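Local coordinates for putative peptidoglycan-binding/hydrolysing protein (PDB 5TV7) that probably binds peptidoglycan, and holds a molecule of glutamine hydroxamate in this crystal, at residues S23-G28 / Y79-V84; Y31-A36 / D59-P64; V108-N113 / D158-P163. One frame throughout, in Å; residues are numbered along the deposited sequence. Where two conformers were deposited one is given.

Interaction 1: residues S23-G28 / Y79-V84; sequences SFTLSG and YASYTV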
loop_
_atom_site.group_PDB
_atom_site.type_symbol
_atom_site.label_atom_id
_atom_site.label_comp_id
_atom_site.label_asym_id
_atom_site.label_seq_id
_atom_site.Cartn_x
_atom_site.Cartn_y
_atom_site.Cartn_z
ATOM N N SER A 23 -6.498 15.165 2.193
ATOM C CA SER A 23 -5.180 14.542 2.177
ATOM C C SER A 23 -5.157 13.171 2.864
ATOM O O SER A 23 -4.161 12.453 2.751
ATOM C CB SER A 23 -4.134 15.463 2.804
ATOM O OG SER A 23 -4.457 15.753 4.146
ATOM N N PHE A 24 -6.233 12.806 3.571
ATOM C CA PHE A 24 -6.312 11.480 4.219
ATOM C C PHE A 24 -7.040 10.431 3.358
ATOM O O PHE A 24 -7.194 9.280 3.761
ATOM C CB PHE A 24 -6.954 11.587 5.594
ATOM C CG PHE A 24 -6.124 12.346 6.588
ATOM C CD1 PHE A 24 -5.169 11.693 7.357
ATOM C CD2 PHE A 24 -6.300 13.713 6.769
ATOM C CE1 PHE A 24 -4.401 12.388 8.282
ATOM C CE2 PHE A 24 -5.534 14.412 7.697
ATOM C CZ PHE A 24 -4.590 13.747 8.459
ATOM N N THR A 25 -7.465 10.830 2.164
ATOM C CA THR A 25 -8.157 9.939 1.244
ATOM C C THR A 25 -7.233 9.572 0.097
ATOM O O THR A 25 -6.579 10.440 -0.451
ATOM C CB THR A 25 -9.417 10.631 0.699
ATOM O OG1 THR A 25 -10.285 10.931 1.795
ATOM C CG2 THR A 25 -10.149 9.756 -0.312
ATOM N N LEU A 26 -7.165 8.285 -0.258
ATOM C CA LEU A 26 -6.331 7.854 -1.380
ATOM C C LEU A 26 -7.225 7.338 -2.498
ATOM O O LEU A 26 -7.809 6.254 -2.397
ATOM C CB LEU A 26 -5.312 6.779 -0.971
ATOM C CG LEU A 26 -4.252 6.502 -2.043
ATOM C CD1 LEU A 26 -3.307 7.699 -2.223
ATOM C CD2 LEU A 26 -3.455 5.251 -1.706
ATOM N N SER A 27 -7.301 8.113 -3.573
ATOM C CA SER A 27 -8.134 7.790 -4.708
ATOM C C SER A 27 -7.326 7.430 -5.927
ATOM O O SER A 27 -6.212 7.898 -6.098
ATOM C CB SER A 27 -9.039 8.976 -5.025
ATOM O OG SER A 27 -9.897 9.225 -3.929
ATOM N N GLY A 28 -7.923 6.617 -6.788
ATOM C CA GLY A 28 -7.260 6.157 -7.995
ATOM C C GLY A 28 -8.058 5.052 -8.641
ATOM O O GLY A 28 -9.247 4.888 -8.352
ATOM N N TYR A 79 -12.597 2.839 -10.432
ATOM C CA TYR A 79 -12.316 3.868 -9.431
ATOM C C TYR A 79 -12.500 3.335 -8.011
ATOM O O TYR A 79 -13.408 2.548 -7.746
ATOM C CB TYR A 79 -13.184 5.116 -9.658
ATOM C CG TYR A 79 -12.843 6.282 -8.748
ATOM C CD1 TYR A 79 -11.784 7.135 -9.044
ATOM C CD2 TYR A 79 -13.582 6.531 -7.593
ATOM C CE1 TYR A 79 -11.460 8.198 -8.211
ATOM C CE2 TYR A 79 -13.268 7.590 -6.751
ATOM C CZ TYR A 79 -12.212 8.421 -7.064
ATOM O OH TYR A 79 -11.912 9.478 -6.234
ATOM N N ALA A 80 -11.587 3.729 -7.126
ATOM C CA ALA A 80 -11.632 3.357 -5.716
ATOM C C ALA A 80 -11.065 4.499 -4.890
ATOM O O ALA A 80 -10.159 5.199 -5.333
ATOM C CB ALA A 80 -10.857 2.072 -5.460
ATOM N N SER A 81 -11.615 4.678 -3.698
ATOM C CA SER A 81 -11.222 5.739 -2.784
ATOM C C SER A 81 -11.042 5.130 -1.379
ATOM O O SER A 81 -12.000 4.635 -0.789
ATOM C CB SER A 81 -12.305 6.815 -2.799
ATOM O OG SER A 81 -11.971 7.900 -1.966
ATOM N N TYR A 82 -9.813 5.154 -0.861
ATOM C CA TYR A 82 -9.506 4.542 0.440
ATOM C C TYR A 82 -9.246 5.530 1.553
ATOM O O TYR A 82 -8.576 6.546 1.355
ATOM C CB TYR A 82 -8.249 3.668 0.349
ATOM C CG TYR A 82 -8.314 2.536 -0.636
ATOM C CD1 TYR A 82 -9.031 1.386 -0.351
ATOM C CD2 TYR A 82 -7.606 2.587 -1.834
ATOM C CE1 TYR A 82 -9.071 0.323 -1.243
ATOM C CE2 TYR A 82 -7.643 1.530 -2.740
ATOM C CZ TYR A 82 -8.378 0.402 -2.437
ATOM O OH TYR A 82 -8.421 -0.646 -3.327
ATOM N N THR A 83 -9.735 5.186 2.738
ATOM C CA THR A 83 -9.483 5.931 3.972
ATOM C C THR A 83 -9.052 4.891 5.010
ATOM O O THR A 83 -9.219 3.698 4.793
ATOM C CB THR A 83 -10.706 6.708 4.455
ATOM O OG1 THR A 83 -11.827 5.826 4.544
ATOM C CG2 THR A 83 -11.040 7.841 3.486
ATOM N N VAL A 84 -8.528 5.344 6.140
ATOM C CA VAL A 84 -7.964 4.457 7.139
ATOM C C VAL A 84 -8.560 4.684 8.509
ATOM O O VAL A 84 -8.711 5.826 8.944
ATOM C CB VAL A 84 -6.435 4.699 7.260
ATOM C CG1 VAL A 84 -5.823 3.792 8.321
ATOM C CG2 VAL A 84 -5.748 4.482 5.922
HETATM O O HOH W 1 -7.548 7.977 6.027
#

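Interaction 2: residues Y31-A36 / D59-P64; sequences YTYENA and DEIFVP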
loop_
_atom_site.group_PDB
_atom_site.type_symbol
_atom_site.label_atom_id
_atom_site.label_comp_id
_atom_site.label_asym_id
_atom_site.label_seq_id
_atom_site.Cartn_x
_atom_site.Cartn_y
_atom_site.Cartn_z
ATOM N N TYR A 31 -6.653 -1.797 -11.424
ATOM C CA TYR A 31 -6.449 -2.472 -12.693
ATOM C C TYR A 31 -6.035 -3.898 -12.424
ATOM O O TYR A 31 -5.553 -4.219 -11.340
ATOM C CB TYR A 31 -5.287 -1.827 -13.459
ATOM C CG TYR A 31 -5.526 -0.419 -13.922
ATOM C CD1 TYR A 31 -6.164 -0.172 -15.138
ATOM C CD2 TYR A 31 -5.102 0.675 -13.163
ATOM C CE1 TYR A 31 -6.382 1.119 -15.582
ATOM C CE2 TYR A 31 -5.319 1.970 -13.602
ATOM C CZ TYR A 31 -5.963 2.184 -14.808
ATOM O OH TYR A 31 -6.192 3.457 -15.258
ATOM N N THR A 32 -6.240 -4.754 -13.413
ATOM C CA THR A 32 -5.720 -6.100 -13.365
ATOM C C THR A 32 -4.370 -5.948 -14.063
ATOM O O THR A 32 -4.175 -4.998 -14.843
ATOM C CB THR A 32 -6.595 -7.103 -14.128
ATOM O OG1 THR A 32 -6.743 -6.667 -15.481
ATOM C CG2 THR A 32 -7.973 -7.227 -13.477
ATOM N N TYR A 33 -3.445 -6.863 -13.787
ATOM C CA TYR A 33 -2.122 -6.816 -14.401
ATOM C C TYR A 33 -2.215 -6.742 -15.934
ATOM O O TYR A 33 -1.521 -5.940 -16.558
ATOM C CB TYR A 33 -1.277 -8.009 -13.936
ATOM C CG TYR A 33 0.084 -8.124 -14.587
ATOM C CD1 TYR A 33 1.031 -7.112 -14.450
ATOM C CD2 TYR A 33 0.444 -9.269 -15.300
ATOM C CE1 TYR A 33 2.284 -7.221 -15.032
ATOM C CE2 TYR A 33 1.695 -9.389 -15.890
ATOM C CZ TYR A 33 2.612 -8.365 -15.751
ATOM O OH TYR A 33 3.854 -8.485 -16.328
ATOM N N GLU A 34 -3.095 -7.540 -16.531
ATOM C CA GLU A 34 -3.238 -7.508 -17.992
ATOM C C GLU A 34 -3.849 -6.193 -18.511
ATOM O O GLU A 34 -3.512 -5.755 -19.607
ATOM C CB GLU A 34 -3.999 -8.731 -18.522
ATOM C CG GLU A 34 -5.414 -8.919 -18.003
ATOM C CD GLU A 34 -6.130 -10.082 -18.675
ATOM O OE1 GLU A 34 -5.598 -10.642 -19.662
ATOM O OE2 GLU A 34 -7.241 -10.431 -18.222
ATOM N N ASN A 35 -4.713 -5.555 -17.721
ATOM C CA ASN A 35 -5.339 -4.278 -18.133
ATOM C C ASN A 35 -4.555 -3.032 -17.727
ATOM O O ASN A 35 -4.797 -1.952 -18.266
ATOM C CB ASN A 35 -6.753 -4.148 -17.550
ATOM C CG ASN A 35 -7.712 -5.194 -18.083
ATOM O OD1 ASN A 35 -8.604 -5.645 -17.367
ATOM N ND2 ASN A 35 -7.531 -5.590 -19.336
ATOM N N ALA A 36 -3.633 -3.177 -16.778
ATOM C CA ALA A 36 -2.888 -2.028 -16.255
ATOM C C ALA A 36 -2.057 -1.302 -17.306
ATOM O O ALA A 36 -1.631 -1.913 -18.288
ATOM C CB ALA A 36 -1.986 -2.458 -15.099
ATOM N N ASP A 59 -3.803 -10.276 -11.318
ATOM C CA ASP A 59 -3.235 -9.576 -10.147
ATOM C C ASP A 59 -3.779 -8.163 -10.100
ATOM O O ASP A 59 -3.699 -7.442 -11.092
ATOM C CB ASP A 59 -1.711 -9.477 -10.222
ATOM C CG ASP A 59 -1.011 -10.784 -9.943
ATOM O OD1 ASP A 59 -1.627 -11.723 -9.403
ATOM O OD2 ASP A 59 0.190 -10.860 -10.261
ATOM N N GLU A 60 -4.325 -7.766 -8.955
ATOM C CA GLU A 60 -4.849 -6.413 -8.813
ATOM C C GLU A 60 -3.761 -5.426 -8.449
ATOM O O GLU A 60 -2.906 -5.713 -7.608
ATOM C CB GLU A 60 -5.957 -6.343 -7.774
ATOM C CG GLU A 60 -7.248 -7.002 -8.229
ATOM C CD GLU A 60 -8.420 -6.671 -7.324
ATOM O OE1 GLU A 60 -8.193 -6.069 -6.245
ATOM O OE2 GLU A 60 -9.569 -6.998 -7.704
ATOM N N ILE A 61 -3.800 -4.270 -9.101
ATOM C CA ILE A 61 -2.873 -3.191 -8.833
ATOM C C ILE A 61 -3.707 -1.931 -8.716
ATOM O O ILE A 61 -4.531 -1.652 -9.590
ATOM C CB ILE A 61 -1.841 -2.988 -9.972
ATOM C CG1 ILE A 61 -1.178 -4.322 -10.361
ATOM C CG2 ILE A 61 -0.796 -1.953 -9.548
ATOM C CD1 ILE A 61 -0.374 -4.258 -11.632
ATOM N N PHE A 62 -3.519 -1.189 -7.628
ATOM C CA PHE A 62 -4.218 0.081 -7.438
ATOM C C PHE A 62 -3.257 1.197 -7.810
ATOM O O PHE A 62 -2.129 1.262 -7.297
ATOM C CB PHE A 62 -4.725 0.237 -6.004
ATOM C CG PHE A 62 -5.333 1.590 -5.717
ATOM C CD1 PHE A 62 -6.582 1.934 -6.226
ATOM C CD2 PHE A 62 -4.665 2.511 -4.922
ATOM C CE1 PHE A 62 -7.143 3.177 -5.953
ATOM C CE2 PHE A 62 -5.218 3.757 -4.652
ATOM C CZ PHE A 62 -6.459 4.087 -5.166
ATOM N N VAL A 63 -3.708 2.063 -8.716
ATOM C CA VAL A 63 -2.913 3.175 -9.211
ATOM C C VAL A 63 -3.528 4.467 -8.708
ATOM O O VAL A 63 -4.618 4.835 -9.139
ATOM C CB VAL A 63 -2.895 3.196 -10.749
ATOM C CG1 VAL A 63 -2.106 4.392 -11.263
ATOM C CG2 VAL A 63 -2.326 1.891 -11.287
ATOM N N PRO A 64 -2.836 5.159 -7.786
ATOM C CA PRO A 64 -3.386 6.413 -7.288
ATOM C C PRO A 64 -3.332 7.532 -8.326
ATOM O O PRO A 64 -2.495 7.504 -9.233
ATOM C CB PRO A 64 -2.505 6.741 -6.080
ATOM C CG PRO A 64 -1.260 5.980 -6.274
ATOM C CD PRO A 64 -1.532 4.830 -7.183
#

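Interaction 3: residues V108-N113 / D158-P163; sequences VIRKGN and DGIIGP. With HGA (glutamine hydroxamate), chain C.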
loop_
_atom_site.group_PDB
_atom_site.type_symbol
_atom_site.label_atom_id
_atom_site.label_comp_id
_atom_site.label_asym_id
_atom_site.label_seq_id
_atom_site.Cartn_x
_atom_site.Cartn_y
_atom_site.Cartn_z
ATOM N N VAL A 108 3.349 -9.516 11.511
ATOM C CA VAL A 108 4.621 -9.004 11.057
ATOM C C VAL A 108 4.743 -9.327 9.572
ATOM O O VAL A 108 4.552 -10.482 9.181
ATOM C CB VAL A 108 5.787 -9.625 11.855
ATOM C CG1 VAL A 108 7.124 -9.160 11.304
ATOM C CG2 VAL A 108 5.678 -9.245 13.325
ATOM N N ILE A 109 4.991 -8.314 8.737
ATOM C CA ILE A 109 5.256 -8.560 7.306
ATOM C C ILE A 109 6.637 -8.028 6.922
ATOM O O ILE A 109 7.147 -7.082 7.532
ATOM C CB ILE A 109 4.158 -8.039 6.352
ATOM C CG1 ILE A 109 3.858 -6.576 6.607
ATOM C CG2 ILE A 109 2.897 -8.878 6.516
ATOM C CD1 ILE A 109 2.862 -5.979 5.634
ATOM N N ARG A 110 7.223 -8.634 5.894
ATOM C CA ARG A 110 8.555 -8.268 5.441
ATOM C C ARG A 110 8.738 -8.603 3.971
ATOM O O ARG A 110 7.849 -9.188 3.336
ATOM C CB ARG A 110 9.578 -9.010 6.291
ATOM C CG ARG A 110 9.314 -10.500 6.353
ATOM C CD ARG A 110 10.179 -11.163 7.402
ATOM N NE ARG A 110 11.601 -11.055 7.106
ATOM C CZ ARG A 110 12.555 -11.473 7.925
ATOM N NH1 ARG A 110 12.231 -12.026 9.083
ATOM N NH2 ARG A 110 13.827 -11.342 7.586
ATOM N N LYS A 111 9.895 -8.231 3.433
ATOM C CA LYS A 111 10.192 -8.473 2.023
ATOM C C LYS A 111 10.015 -9.954 1.668
ATOM O O LYS A 111 10.543 -10.830 2.353
ATOM C CB LYS A 111 11.595 -7.983 1.650
ATOM C CG LYS A 111 11.871 -8.097 0.158
ATOM C CD LYS A 111 13.198 -7.498 -0.230
ATOM C CE LYS A 111 13.372 -7.583 -1.735
ATOM N NZ LYS A 111 14.734 -7.138 -2.120
ATOM N N GLY A 112 9.230 -10.210 0.624
ATOM C CA GLY A 112 8.917 -11.561 0.202
ATOM C C GLY A 112 7.457 -11.932 0.417
ATOM O O GLY A 112 6.917 -12.752 -0.317
ATOM N N ASN A 113 6.821 -11.333 1.421
ATOM C CA ASN A 113 5.415 -11.602 1.727
ATOM C C ASN A 113 4.474 -10.957 0.712
ATOM O O ASN A 113 4.830 -9.995 0.024
ATOM C CB ASN A 113 5.022 -11.025 3.098
ATOM C CG ASN A 113 5.713 -11.700 4.276
ATOM O OD1 ASN A 113 5.716 -11.157 5.382
ATOM N ND2 ASN A 113 6.281 -12.867 4.061
ATOM N N ASP A 158 14.506 -1.598 10.336
ATOM C CA ASP A 158 14.780 -2.973 9.904
ATOM C C ASP A 158 14.008 -3.402 8.647
ATOM O O ASP A 158 14.176 -4.528 8.183
ATOM C CB ASP A 158 14.507 -3.959 11.054
ATOM C CG ASP A 158 13.075 -3.878 11.584
ATOM O OD1 ASP A 158 12.240 -3.166 10.977
ATOM O OD2 ASP A 158 12.782 -4.536 12.611
ATOM N N GLY A 159 13.160 -2.518 8.109
ATOM C CA GLY A 159 12.383 -2.824 6.918
ATOM C C GLY A 159 11.250 -3.805 7.150
ATOM O O GLY A 159 10.635 -4.273 6.204
ATOM N N ILE A 160 10.957 -4.093 8.410
ATOM C CA ILE A 160 9.915 -5.031 8.776
ATOM C C ILE A 160 8.748 -4.284 9.393
ATOM O O ILE A 160 8.925 -3.432 10.261
ATOM C CB ILE A 160 10.469 -6.074 9.759
ATOM C CG1 ILE A 160 11.585 -6.868 9.065
ATOM C CG2 ILE A 160 9.362 -7.008 10.244
ATOM C CD1 ILE A 160 12.174 -7.960 9.907
ATOM N N ILE A 161 7.545 -4.580 8.931
ATOM C CA ILE A 161 6.390 -3.917 9.502
ATOM C C ILE A 161 5.833 -4.823 10.587
ATOM O O ILE A 161 5.242 -5.856 10.312
ATOM C CB ILE A 161 5.309 -3.588 8.471
ATOM C CG1 ILE A 161 5.918 -2.821 7.279
ATOM C CG2 ILE A 161 4.201 -2.782 9.155
ATOM C CD1 ILE A 161 4.938 -2.542 6.154
ATOM N N GLY A 162 6.078 -4.423 11.821
ATOM C CA GLY A 162 5.580 -5.096 13.000
ATOM C C GLY A 162 4.755 -4.095 13.787
ATOM O O GLY A 162 4.449 -3.007 13.284
ATOM N N PRO A 163 4.397 -4.444 15.015
ATOM C CA PRO A 163 3.539 -3.615 15.871
ATOM C C PRO A 163 3.857 -2.124 15.938
ATOM O O PRO A 163 2.957 -1.311 15.760
ATOM C CB PRO A 163 3.715 -4.261 17.251
ATOM C CG PRO A 163 3.900 -5.709 16.936
ATOM C CD PRO A 163 4.642 -5.771 15.620
HETATM N N HGA C . 10.011 -3.426 12.926
HETATM C CA HGA C . 9.177 -4.167 13.856
HETATM C CB HGA C . 10.057 -4.697 14.995
HETATM C CG HGA C . 9.558 -6.021 15.589
HETATM C CD HGA C . 9.774 -7.199 14.658
HETATM O OE1 HGA C . 8.814 -7.847 14.281
HETATM N NE2 HGA C . 11.025 -7.477 14.283
HETATM O OZ2 HGA C . 11.297 -8.521 13.398
HETATM C C HGA C . 8.064 -3.274 14.365
HETATM O O HGA C . 7.675 -2.346 13.626
HETATM O OXT HGA C . 7.540 -3.492 15.485
HETATM O O HOH W 2 11.511 -6.498 4.954
#

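Interaction 1: residues S23-G28 / Y79-V84
Leu26 and Tyr82 face each other as a hydrogen-bonded pair of antiparallel strands, and both of their amides are used. Leu26 N gives an almost straight bond to Tyr82 O, 2.8 Å and 172° at the hydrogen. The return bond from Tyr82 N to Leu26 O is just as short and straight. Two residues on, Gly28 and Ala80 repeat the pattern, with Gly28 N 3.0 Å from Ala80 O. The side chains of Leu26, Ala80 and Tyr82 share the packed face. Leu26 CG stands anti to the backbone N (chi1 -169°), and the branched end meets Ile123, Thr126 and Leu127 of helix 116-127. Tyr82 meets Phe62 edge-to-face there, and small Ala80 also packs on Phe62. Leucine fills the space against the helix and the tyrosine ring the space beside Phe62, while Ala80 leaves room for that ring.

On the other face Ser27, Ser81 and Tyr79 form a polar, less enclosed patch. Ser27 OG and Ser81 OG are hydrogen-bonded at 3.1 Å, and either hydroxyl could donate. The ring of Tyr79, itself exposed, folds back across the neighbouring strand and brings its OH to 3.1 Å from Ser27 OG, a weak bond at most. Small hydroxyl residues fit here, pairing with each other beside the backbone. Beyond Leu26 direct pairing gives way to water: one molecule donates to Phe24 O and accepts from Val84 N, spanning the ends of the ladder. Strands 26-32 and 78-87 are thus adjacent interior strands of a five-stranded antiparallel sheet with helices packed against it, helix 116-127 on the Leu26 side.

Interaction 2: residues Y31-A36 / D59-P64
An antiparallel ladder between strand 26-32 and the outermost strand 60-64 ends here in a turn, where Tyr31 and Ile61 form the hydrogen-bonded pair. Tyr31 N reaches Ile61 O at 2.8 Å, almost straight at 176°, and Ile61 N returns an equally short bond to Tyr31 O. At the next pair, Thr32 with Glu60, the strands touch through CA-H...O contacts, Thr32 CA lying 3.3 Å from Asp59 O. The same carbonyl takes a weak, bent bond from Tyr33 N, the last hydrogen bond between these two segments before the chain turns off.

Tyr31 and Val63 meet on the apolar side. The methyl Val63 CG2 comes obliquely against the ring, 3.6 Å from Tyr31 CD2, while the phenol oxygen is hydrogen-bonded to Glu72. Tyrosine suits the place, offering a ring to the valine and a hydroxyl to a carboxylate. Ile61 uses its far methyl: with CG1 anti to the carbonyl carbon (chi1 -50°) and the chain then extended, CD1 reaches the edge of the Tyr33 ring and also lies 4.2 Å from Ala36 CB. Helix 38-46 covers this side, Ile40 and His44 packing on Ile61.

At the start of the turn, Thr32 forms an ST motif: its OG1 accepts from Asn35 N at 3.2 Å and gives a weak bond to Asn35 OD1. Threonine's beta-branch fits the strand and its hydroxyl the bend that follows. The strand thereby passes into the turn leading to helix 38-46. Asp59, whose CB touches Tyr33 CB at 4.0 Å, turns its carboxylate to His44 and to the backbone N of Lys56; the Tyr33 ring makes a cation-pi contact with Arg41.

Interaction 3: residues V108-N113 / D158-P163
A single antiparallel bridge, Ile109 with Ile161, joins the loops that precede helices 116-127 and 163-173 and places the flanking pocket residues Val108, Ile160 and Gly162 beside glutamine hydroxamate. Ile109 N bonds to Ile161 O and Ile161 N to Ile109 O, each at 2.9 Å. The two isoleucine side chains lie side by side, Ile109 CG1 3.8 Å from Ile161 CB, with both pointing into the protein.

Val108 and Ile160 cross on the ligand side, where Val108 CG1 presses to an unusually tight 3.3 Å from Ile160 CG2. Farther out, in one of the two conformers of Arg110, Ile160 CD1 sits over one face of the guanidinium. The ligand amino group is gripped by Asp158 OD2, at 3.0 Å from HGA N, and by Ile160 O. Asp158 OD1 meanwhile accepts from Ile160 N in an Asx turn, which steadies the carboxylate. Gly162 N, at a helix N-cap, gives a weak bond to the ligand carboxylate oxygen O; Thr165 and Ala164 add further bonds.

Gly159, with positive phi, makes the bend before this strand-like run. Behind the bridge, Ile109 packs on Val118 of helix 116-127, Ile161 on Ala121, and both on Trp166 of helix 163-173.

How the interactions relate
Interactions 1 and 2 belong to one antiparallel sheet and share strand 26-32, which has strand 60-64 on one side and strand 78-87 on the other. Their centres are 16 Å apart, and they touch where Phe62 packs on Tyr82 and the backbone of Ser27 and Gly28. Along the chain the 31-36/59-64 pair falls between the two segments of interaction 1. Interaction 3 comes later, its centre 23 Å from both others, across the centre of the chain and without touching them. Helix 116-127 nevertheless packs on residues of interactions 1 and 3, so the sheet and the ligand-holding helical part form one compact molecule.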